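Local coordinates for diaminobutyrate-pyruvate transaminase and L-2,4-diaminobutyrate decarboxylase (Vibrio parahaemolyticus, PDB 2QMA), which probably uses pyridoxal phosphate to decarboxylate L-2,4-diaminobutyrate in this C-terminal domain, the whole protein probably being a transaminase as well, at residues Asp237-Asp246 against Ala273-Met283; Gly174-Ile182 against Ile258-Ala266. All coordinates share one frame; numbering follows the deposited sequence.

Interaction 1. Residues Asp237-Asp246 against Ala273-Met283; sequences DGTMDITKLD and AIDDLDFIADM
Carboxylate oxygen OD1 of D275 is gripped by two donors: the backbone N of M240 at 2.7 Å, and a water that also donates to G238 O. The amide reaches OD1 from above the carboxylate plane, 41° out of it, with a bent N-H...O angle of 152°. D275 OD2 accepts from T265 N, so this buried aspartate ties two loops to the central sheet of the PLP-dependent transferase fold, in the large domain. Both loops lead into helices that pack on one side of that sheet. A second water joins M240 O to D276 N.

The loop leading to helix 245-254 holds two Asx turns, at D237 and D241. In the first, D237 OD1 takes both T239 N and T239 OG1, and A273 CB packs against T239 CG2. G238 turns the chain at a positive phi that crowds any CB against the preceding carbonyl oxygen, so glycine suits the place, and A273 CB packs 3.5 Å from G238 C.

D276, the N-cap of helix 277-287, accepts from F279 N through OD1; beyond it the contact is mainly apolar. The F279 ring carries I242 CD1 over one face, 3.9 Å from its centroid, in a CH-pi contact; L245 CD2 lies at its edge. I242 reaches the ring because its CG1 stands between backbone N and carbonyl carbon (chi1 73°). Selenomethionine M240 meets I280 tip to tip, its long unbranched chain bringing CE and selenium to 4.0 Å from I280 CD1. D246 OD1, held by H287 and K286, lies 3.5 Å from the selenium of M283.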
loop_
_atom_site.group_PDB
_atom_site.type_symbol
_atom_site.label_atom_id
_atom_site.label_comp_id
_atom_site.label_asym_id
_atom_site.label_seq_id
_atom_site.Cartn_x
_atom_site.Cartn_y
_atom_site.Cartn_z
ATOM N N ASP A 237 -14.315 -7.605 29.652
ATOM C CA ASP A 237 -14.493 -8.245 28.343
ATOM C C ASP A 237 -13.820 -7.498 27.160
ATOM O O ASP A 237 -13.901 -7.956 26.013
ATOM C CB ASP A 237 -15.981 -8.545 28.057
ATOM C CG ASP A 237 -16.765 -7.308 27.600
ATOM O OD1 ASP A 237 -16.194 -6.193 27.575
ATOM O OD2 ASP A 237 -17.962 -7.473 27.265
ATOM N N GLY A 238 -13.132 -6.396 27.445
ATOM C CA GLY A 238 -12.430 -5.629 26.415
ATOM C C GLY A 238 -13.181 -4.443 25.796
ATOM O O GLY A 238 -12.573 -3.613 25.119
ATOM N N THR A 239 -14.503 -4.372 26.003
ATOM C CA THR A 239 -15.318 -3.256 25.482
ATOM C C THR A 239 -15.046 -1.940 26.262
ATOM O O THR A 239 -14.654 -1.952 27.433
ATOM C CB THR A 239 -16.829 -3.598 25.544
ATOM O OG1 THR A 239 -17.227 -3.806 26.898
ATOM C CG2 THR A 239 -17.143 -4.901 24.761
HETATM N N MSE A 240 -15.278 -0.795 25.623
HETATM C CA MSE A 240 -15.134 0.506 26.291
HETATM C C MSE A 240 -16.138 0.581 27.463
HETATM O O MSE A 240 -17.327 0.228 27.290
HETATM C CB MSE A 240 -15.454 1.644 25.301
HETATM C CG MSE A 240 -15.079 3.009 25.863
HETATM SE SE MSE A 240 -15.717 4.429 24.722
HETATM C CE MSE A 240 -14.428 4.355 23.313
ATOM N N ASP A 241 -15.679 1.025 28.648
ATOM C CA ASP A 241 -16.629 1.270 29.766
ATOM C C ASP A 241 -17.452 2.549 29.553
ATOM O O ASP A 241 -16.973 3.659 29.862
ATOM C CB ASP A 241 -15.930 1.303 31.160
ATOM C CG ASP A 241 -16.942 1.278 32.327
ATOM O OD1 ASP A 241 -18.155 1.498 32.107
ATOM O OD2 ASP A 241 -16.517 1.027 33.469
ATOM N N ILE A 242 -18.708 2.429 29.095
ATOM C CA ILE A 242 -19.515 3.651 28.807
ATOM C C ILE A 242 -20.094 4.321 30.069
ATOM O O ILE A 242 -20.624 5.414 29.985
ATOM C CB ILE A 242 -20.644 3.400 27.735
ATOM C CG1 ILE A 242 -21.810 2.564 28.336
ATOM C CG2 ILE A 242 -20.019 2.730 26.505
ATOM C CD1 ILE A 242 -23.127 2.473 27.478
ATOM N N THR A 243 -19.921 3.667 31.227
ATOM C CA THR A 243 -20.337 4.167 32.547
ATOM C C THR A 243 -19.891 5.582 32.843
ATOM O O THR A 243 -20.668 6.375 33.313
ATOM C CB THR A 243 -19.822 3.254 33.727
ATOM O OG1 THR A 243 -20.250 1.911 33.501
ATOM C CG2 THR A 243 -20.425 3.697 35.009
ATOM N N LYS A 244 -18.636 5.905 32.593
ATOM C CA LYS A 244 -18.190 7.284 32.879
ATOM C C LYS A 244 -17.814 8.101 31.633
ATOM O O LYS A 244 -17.110 9.100 31.736
ATOM C CB LYS A 244 -17.035 7.260 33.904
ATOM C CG LYS A 244 -17.335 6.428 35.156
ATOM C CD LYS A 244 -18.611 6.904 35.887
ATOM C CE LYS A 244 -18.780 6.244 37.254
ATOM N NZ LYS A 244 -19.949 6.830 37.970
ATOM N N LEU A 245 -18.293 7.687 30.463
ATOM C CA LEU A 245 -17.798 8.230 29.246
ATOM C C LEU A 245 -18.329 9.650 29.180
ATOM O O LEU A 245 -17.564 10.581 28.918
ATOM C CB LEU A 245 -18.230 7.379 28.041
ATOM C CG LEU A 245 -18.086 7.988 26.628
ATOM C CD1 LEU A 245 -16.603 8.428 26.346
ATOM C CD2 LEU A 245 -18.604 7.038 25.536
ATOM N N ASP A 246 -19.626 9.824 29.457
ATOM C CA ASP A 246 -20.202 11.175 29.433
ATOM C C ASP A 246 -19.471 12.114 30.387
ATOM O O ASP A 246 -19.158 13.212 29.998
ATOM C CB ASP A 246 -21.695 11.168 29.691
ATOM C CG ASP A 246 -22.317 12.535 29.503
ATOM O OD1 ASP A 246 -22.452 12.999 28.354
ATOM O OD2 ASP A 246 -22.662 13.151 30.514
ATOM N N ALA A 273 -13.672 -7.845 21.309
ATOM C CA ALA A 273 -14.791 -7.078 21.860
ATOM C C ALA A 273 -15.264 -5.992 20.861
ATOM O O ALA A 273 -14.448 -5.409 20.121
ATOM C CB ALA A 273 -14.342 -6.416 23.184
ATOM N N ILE A 274 -16.571 -5.749 20.874
ATOM C CA ILE A 274 -17.219 -4.734 20.039
ATOM C C ILE A 274 -17.832 -3.675 20.964
ATOM O O ILE A 274 -18.771 -3.956 21.729
ATOM C CB ILE A 274 -18.238 -5.352 19.020
ATOM C CG1 ILE A 274 -17.546 -6.441 18.184
ATOM C CG2 ILE A 274 -18.815 -4.212 18.107
ATOM C CD1 ILE A 274 -18.475 -7.135 17.105
ATOM N N ASP A 275 -17.246 -2.476 20.942
ATOM C CA ASP A 275 -17.762 -1.349 21.714
ATOM C C ASP A 275 -19.256 -1.135 21.403
ATOM O O ASP A 275 -19.777 -1.594 20.365
ATOM C CB ASP A 275 -16.973 -0.055 21.425
ATOM C CG ASP A 275 -15.527 -0.111 21.928
ATOM O OD1 ASP A 275 -15.205 -0.850 22.897
ATOM O OD2 ASP A 275 -14.695 0.577 21.328
ATOM N N ASP A 276 -19.951 -0.511 22.343
ATOM C CA ASP A 276 -21.298 -0.075 22.134
ATOM C C ASP A 276 -21.315 1.158 21.183
ATOM O O ASP A 276 -21.306 2.341 21.617
ATOM C CB ASP A 276 -21.944 0.272 23.496
ATOM C CG ASP A 276 -23.417 0.617 23.360
ATOM O OD1 ASP A 276 -23.872 0.870 22.220
ATOM O OD2 ASP A 276 -24.103 0.690 24.416
ATOM N N LEU A 277 -21.299 0.853 19.888
ATOM C CA LEU A 277 -21.160 1.843 18.840
ATOM C C LEU A 277 -22.354 2.802 18.828
ATOM O O LEU A 277 -22.208 3.963 18.532
ATOM C CB LEU A 277 -21.044 1.130 17.491
ATOM C CG LEU A 277 -19.825 0.254 17.206
ATOM C CD1 LEU A 277 -19.782 -0.159 15.656
ATOM C CD2 LEU A 277 -18.522 0.936 17.705
ATOM N N ASP A 278 -23.545 2.302 19.140
ATOM C CA ASP A 278 -24.719 3.175 19.187
ATOM C C ASP A 278 -24.639 4.233 20.279
ATOM O O ASP A 278 -24.964 5.382 20.073
ATOM C CB ASP A 278 -25.986 2.327 19.343
ATOM C CG ASP A 278 -27.190 3.013 18.772
ATOM O OD1 ASP A 278 -27.157 3.436 17.605
ATOM O OD2 ASP A 278 -28.181 3.115 19.483
ATOM N N PHE A 279 -24.205 3.844 21.464
ATOM C CA PHE A 279 -24.014 4.855 22.537
ATOM C C PHE A 279 -22.876 5.839 22.238
ATOM O O PHE A 279 -22.986 7.039 22.532
ATOM C CB PHE A 279 -23.743 4.186 23.888
ATOM C CG PHE A 279 -23.693 5.149 25.014
ATOM C CD1 PHE A 279 -24.866 5.587 25.614
ATOM C CD2 PHE A 279 -22.474 5.647 25.470
ATOM C CE1 PHE A 279 -24.820 6.508 26.687
ATOM C CE2 PHE A 279 -22.416 6.536 26.513
ATOM C CZ PHE A 279 -23.606 6.972 27.141
ATOM N N ILE A 280 -21.808 5.336 21.631
ATOM C CA ILE A 280 -20.694 6.200 21.240
ATOM C C ILE A 280 -21.247 7.219 20.220
ATOM O O ILE A 280 -20.938 8.413 20.285
ATOM C CB ILE A 280 -19.556 5.386 20.696
ATOM C CG1 ILE A 280 -18.935 4.593 21.862
ATOM C CG2 ILE A 280 -18.461 6.297 20.067
ATOM C CD1 ILE A 280 -17.853 3.590 21.450
ATOM N N ALA A 281 -22.108 6.751 19.320
ATOM C CA ALA A 281 -22.689 7.627 18.297
ATOM C C ALA A 281 -23.548 8.683 18.971
ATOM O O ALA A 281 -23.599 9.856 18.532
ATOM C CB ALA A 281 -23.492 6.811 17.211
ATOM N N ASP A 282 -24.235 8.298 20.049
ATOM C CA ASP A 282 -25.063 9.269 20.777
ATOM C C ASP A 282 -24.210 10.263 21.508
ATOM O O ASP A 282 -24.613 11.402 21.636
ATOM C CB ASP A 282 -26.004 8.575 21.764
ATOM C CG ASP A 282 -27.103 7.769 21.060
ATOM O OD1 ASP A 282 -27.508 8.136 19.925
ATOM O OD2 ASP A 282 -27.561 6.791 21.652
HETATM N N MSE A 283 -23.063 9.813 22.032
HETATM C CA MSE A 283 -22.062 10.730 22.614
HETATM C C MSE A 283 -21.564 11.783 21.585
HETATM O O MSE A 283 -21.426 12.993 21.881
HETATM C CB MSE A 283 -20.895 9.921 23.212
HETATM C CG MSE A 283 -21.266 9.289 24.562
HETATM SE SE MSE A 283 -21.759 10.521 25.999
HETATM C CE MSE A 283 -23.688 10.522 25.926
HETATM O O HOH W 1 -12.610 -1.381 23.330
HETATM O O HOH W 2 -18.780 -0.354 24.931
#

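Interaction 2. Residues Gly174-Ile182 against Ile258-Ala266; sequences GLMLARDWI and IPFAIVGTA
The ring of F260 projects from strand 258-265 toward helix 167-187, its edge turned to the helix backbone: the A178 carbonyl carbon and L175 O lie near the ring plane, and I258 O meets another part of the rim. A261 CB sits over one face, 3.7 Å above the plane and offset toward the rim. The second aromatic, W181, has A178 O at its edge and also touches the strand, CZ3 lying 3.8 Å from F260 O. Helix and strand run nearly antiparallel, at 155° with their axes 8.2 Å apart, an alpha/beta layer of the PLP-dependent transferase fold in which the helix covers one side of the mixed sheet.

A large ring suits position 260 because A178, having only a methyl group, leaves the helix backbone within reach of it. F260 CE1 comes within 3.5 Å of R179 N, and A178 CB also rests 4.0 Å from A261 CB, a meeting of two alanines that allows close approach. A first torsion of 74° tucks the F260 ring back over its own backbone and so turns the CE1 edge to the helix. At one end of the contact I182 lays CG1 on F260 CB at 3.6 Å, while its CG2 branch approaches the ring obliquely.

R179 and D180 point away from the strand. The guanidinium grips D180 OD1 side-on through NE and NH2, with M176 CG over one of its faces; R179 NH1 also bonds M222 O, and S220 and W221 of the second subunit accept from the same group. At the other end of the contact, L175 crosses V263 at about a right angle, CD2 lying 3.8 Å from V263 CG2.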
loop_
_atom_site.group_PDB
_atom_site.type_symbol
_atom_site.label_atom_id
_atom_site.label_comp_id
_atom_site.label_asym_id
_atom_site.label_seq_id
_atom_site.Cartn_x
_atom_site.Cartn_y
_atom_site.Cartn_z
ATOM N N GLY A 174 -9.288 8.493 8.584
ATOM C CA GLY A 174 -10.548 8.825 9.280
ATOM C C GLY A 174 -10.293 9.920 10.318
ATOM O O GLY A 174 -11.027 10.912 10.388
ATOM N N LEU A 175 -9.248 9.759 11.115
ATOM C CA LEU A 175 -8.951 10.727 12.165
ATOM C C LEU A 175 -8.364 12.033 11.644
ATOM O O LEU A 175 -8.597 13.091 12.237
ATOM C CB LEU A 175 -8.034 10.105 13.224
ATOM C CG LEU A 175 -8.695 8.966 14.020
ATOM C CD1 LEU A 175 -7.642 8.215 14.829
ATOM C CD2 LEU A 175 -9.790 9.450 14.948
HETATM N N MSE A 176 -7.585 11.973 10.571
HETATM C CA MSE A 176 -7.157 13.217 9.909
HETATM C C MSE A 176 -8.365 13.983 9.353
HETATM O O MSE A 176 -8.428 15.204 9.457
HETATM C CB MSE A 176 -6.208 12.966 8.737
HETATM C CG MSE A 176 -5.528 14.261 8.307
HETATM SE SE MSE A 176 -4.409 13.850 6.798
HETATM C CE MSE A 176 -3.371 12.587 7.791
ATOM N N LEU A 177 -9.323 13.283 8.746
ATOM C CA LEU A 177 -10.555 13.988 8.286
ATOM C C LEU A 177 -11.222 14.662 9.476
ATOM O O LEU A 177 -11.640 15.812 9.390
ATOM C CB LEU A 177 -11.549 13.081 7.547
ATOM C CG LEU A 177 -11.017 12.598 6.189
ATOM C CD1 LEU A 177 -11.984 11.527 5.655
ATOM C CD2 LEU A 177 -10.824 13.758 5.222
ATOM N N ALA A 178 -11.270 13.954 10.599
ATOM C CA ALA A 178 -11.899 14.511 11.822
ATOM C C ALA A 178 -11.168 15.769 12.288
ATOM O O ALA A 178 -11.802 16.719 12.681
ATOM C CB ALA A 178 -11.932 13.465 12.927
ATOM N N ARG A 179 -9.844 15.715 12.245
ATOM C CA ARG A 179 -8.978 16.814 12.643
ATOM C C ARG A 179 -9.315 18.065 11.804
ATOM O O ARG A 179 -9.594 19.113 12.363
ATOM C CB ARG A 179 -7.490 16.401 12.518
ATOM C CG ARG A 179 -6.528 17.571 12.818
ATOM C CD ARG A 179 -5.134 17.289 12.162
ATOM N NE ARG A 179 -5.152 17.410 10.690
ATOM C CZ ARG A 179 -4.096 17.248 9.889
ATOM N NH1 ARG A 179 -2.877 16.975 10.405
ATOM N NH2 ARG A 179 -4.223 17.400 8.558
ATOM N N ASP A 180 -9.369 17.934 10.482
ATOM C CA ASP A 180 -9.647 19.073 9.603
ATOM C C ASP A 180 -11.118 19.501 9.774
ATOM O O ASP A 180 -11.456 20.702 9.696
ATOM C CB ASP A 180 -9.365 18.674 8.155
ATOM C CG ASP A 180 -7.877 18.562 7.842
ATOM O OD1 ASP A 180 -7.023 18.365 8.755
ATOM O OD2 ASP A 180 -7.560 18.629 6.664
ATOM N N TRP A 181 -11.995 18.527 10.012
ATOM C CA TRP A 181 -13.446 18.789 10.134
ATOM C C TRP A 181 -13.688 19.728 11.339
ATOM O O TRP A 181 -14.454 20.714 11.249
ATOM C CB TRP A 181 -14.193 17.440 10.253
ATOM C CG TRP A 181 -15.640 17.469 10.660
ATOM C CD1 TRP A 181 -16.727 17.587 9.862
ATOM C CD2 TRP A 181 -16.118 17.330 11.988
ATOM N NE1 TRP A 181 -17.879 17.538 10.619
ATOM C CE2 TRP A 181 -17.526 17.374 11.935
ATOM C CE3 TRP A 181 -15.481 17.150 13.226
ATOM C CZ2 TRP A 181 -18.327 17.237 13.085
ATOM C CZ3 TRP A 181 -16.272 17.031 14.368
ATOM C CH2 TRP A 181 -17.688 17.100 14.283
ATOM N N ILE A 182 -13.019 19.440 12.455
ATOM C CA ILE A 182 -13.322 20.189 13.667
ATOM C C ILE A 182 -12.759 21.613 13.552
ATOM O O ILE A 182 -13.440 22.532 14.006
ATOM C CB ILE A 182 -12.776 19.537 14.961
ATOM C CG1 ILE A 182 -13.426 20.195 16.214
ATOM C CG2 ILE A 182 -11.257 19.627 15.057
ATOM C CD1 ILE A 182 -14.956 20.075 16.285
ATOM N N ILE A 258 -11.000 20.133 24.085
ATOM C CA ILE A 258 -11.929 20.077 22.951
ATOM C C ILE A 258 -11.946 18.598 22.434
ATOM O O ILE A 258 -11.229 18.249 21.525
ATOM C CB ILE A 258 -11.544 21.114 21.852
ATOM C CG1 ILE A 258 -11.468 22.558 22.427
ATOM C CG2 ILE A 258 -12.478 21.008 20.622
ATOM C CD1 ILE A 258 -10.948 23.603 21.421
ATOM N N PRO A 259 -12.742 17.724 23.081
ATOM C CA PRO A 259 -12.893 16.358 22.544
ATOM C C PRO A 259 -13.600 16.498 21.179
ATOM O O PRO A 259 -14.699 17.031 21.122
ATOM C CB PRO A 259 -13.797 15.657 23.586
ATOM C CG PRO A 259 -13.722 16.541 24.824
ATOM C CD PRO A 259 -13.581 17.940 24.275
ATOM N N PHE A 260 -12.954 16.088 20.091
ATOM C CA PHE A 260 -13.526 16.296 18.753
ATOM C C PHE A 260 -13.775 15.002 18.000
ATOM O O PHE A 260 -14.453 14.990 16.964
ATOM C CB PHE A 260 -12.583 17.188 17.907
ATOM C CG PHE A 260 -11.322 16.493 17.422
ATOM C CD1 PHE A 260 -11.269 15.919 16.149
ATOM C CD2 PHE A 260 -10.206 16.407 18.237
ATOM C CE1 PHE A 260 -10.081 15.281 15.680
ATOM C CE2 PHE A 260 -9.048 15.772 17.815
ATOM C CZ PHE A 260 -8.973 15.210 16.514
ATOM N N ALA A 261 -13.171 13.909 18.481
ATOM C CA ALA A 261 -13.376 12.635 17.824
ATOM C C ALA A 261 -13.387 11.504 18.829
ATOM O O ALA A 261 -12.683 11.556 19.847
ATOM C CB ALA A 261 -12.244 12.338 16.789
ATOM N N ILE A 262 -14.085 10.444 18.454
ATOM C CA ILE A 262 -14.167 9.285 19.380
ATOM C C ILE A 262 -14.032 8.031 18.554
ATOM O O ILE A 262 -14.688 7.910 17.519
ATOM C CB ILE A 262 -15.500 9.279 20.227
ATOM C CG1 ILE A 262 -15.448 8.093 21.216
ATOM C CG2 ILE A 262 -16.737 9.236 19.337
ATOM C CD1 ILE A 262 -16.353 8.287 22.486
ATOM N N VAL A 263 -13.208 7.085 19.012
ATOM C CA VAL A 263 -13.038 5.876 18.261
ATOM C C VAL A 263 -13.856 4.734 18.891
ATOM O O VAL A 263 -13.624 4.373 20.068
ATOM C CB VAL A 263 -11.535 5.493 18.116
ATOM C CG1 VAL A 263 -11.379 4.161 17.414
ATOM C CG2 VAL A 263 -10.775 6.603 17.336
ATOM N N GLY A 264 -14.793 4.181 18.113
ATOM C CA GLY A 264 -15.491 2.958 18.532
ATOM C C GLY A 264 -14.805 1.759 17.903
ATOM O O GLY A 264 -14.611 1.738 16.691
ATOM N N THR A 265 -14.432 0.755 18.679
ATOM C CA THR A 265 -13.643 -0.364 18.060
ATOM C C THR A 265 -14.618 -1.538 17.856
ATOM O O THR A 265 -15.272 -1.945 18.818
ATOM C CB THR A 265 -12.363 -0.755 18.894
ATOM O OG1 THR A 265 -11.506 0.400 19.010
ATOM C CG2 THR A 265 -11.555 -1.880 18.233
ATOM N N ALA A 266 -14.780 -2.005 16.617
ATOM C CA ALA A 266 -15.613 -3.165 16.315
ATOM C C ALA A 266 -14.698 -4.358 16.106
ATOM O O ALA A 266 -14.333 -4.686 14.979
ATOM C CB ALA A 266 -16.592 -2.914 15.060
#

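Overall arrangement
Strand 258-265 unites the two contacts, which lie on opposite sides of the central sheet with centres about 15 Å apart. Interaction 2 is buried and held by van der Waals packing, with no hydrogen bond across its segments; its arginine, R179, reaches the second subunit on the far side of the helix. Interaction 1 is only partly buried, and mixes a buried carboxylate, Asx turns and bridging waters with apolar packing where helix 245-254 approaches helix 277-287. These helices flank the strand in sequence, one before and one after it. The contacts meet directly: M240 CE packs against V263 O at 3.3 Å, and I280 packs on I262, whose side chain leaves the strand away from helix 167-187.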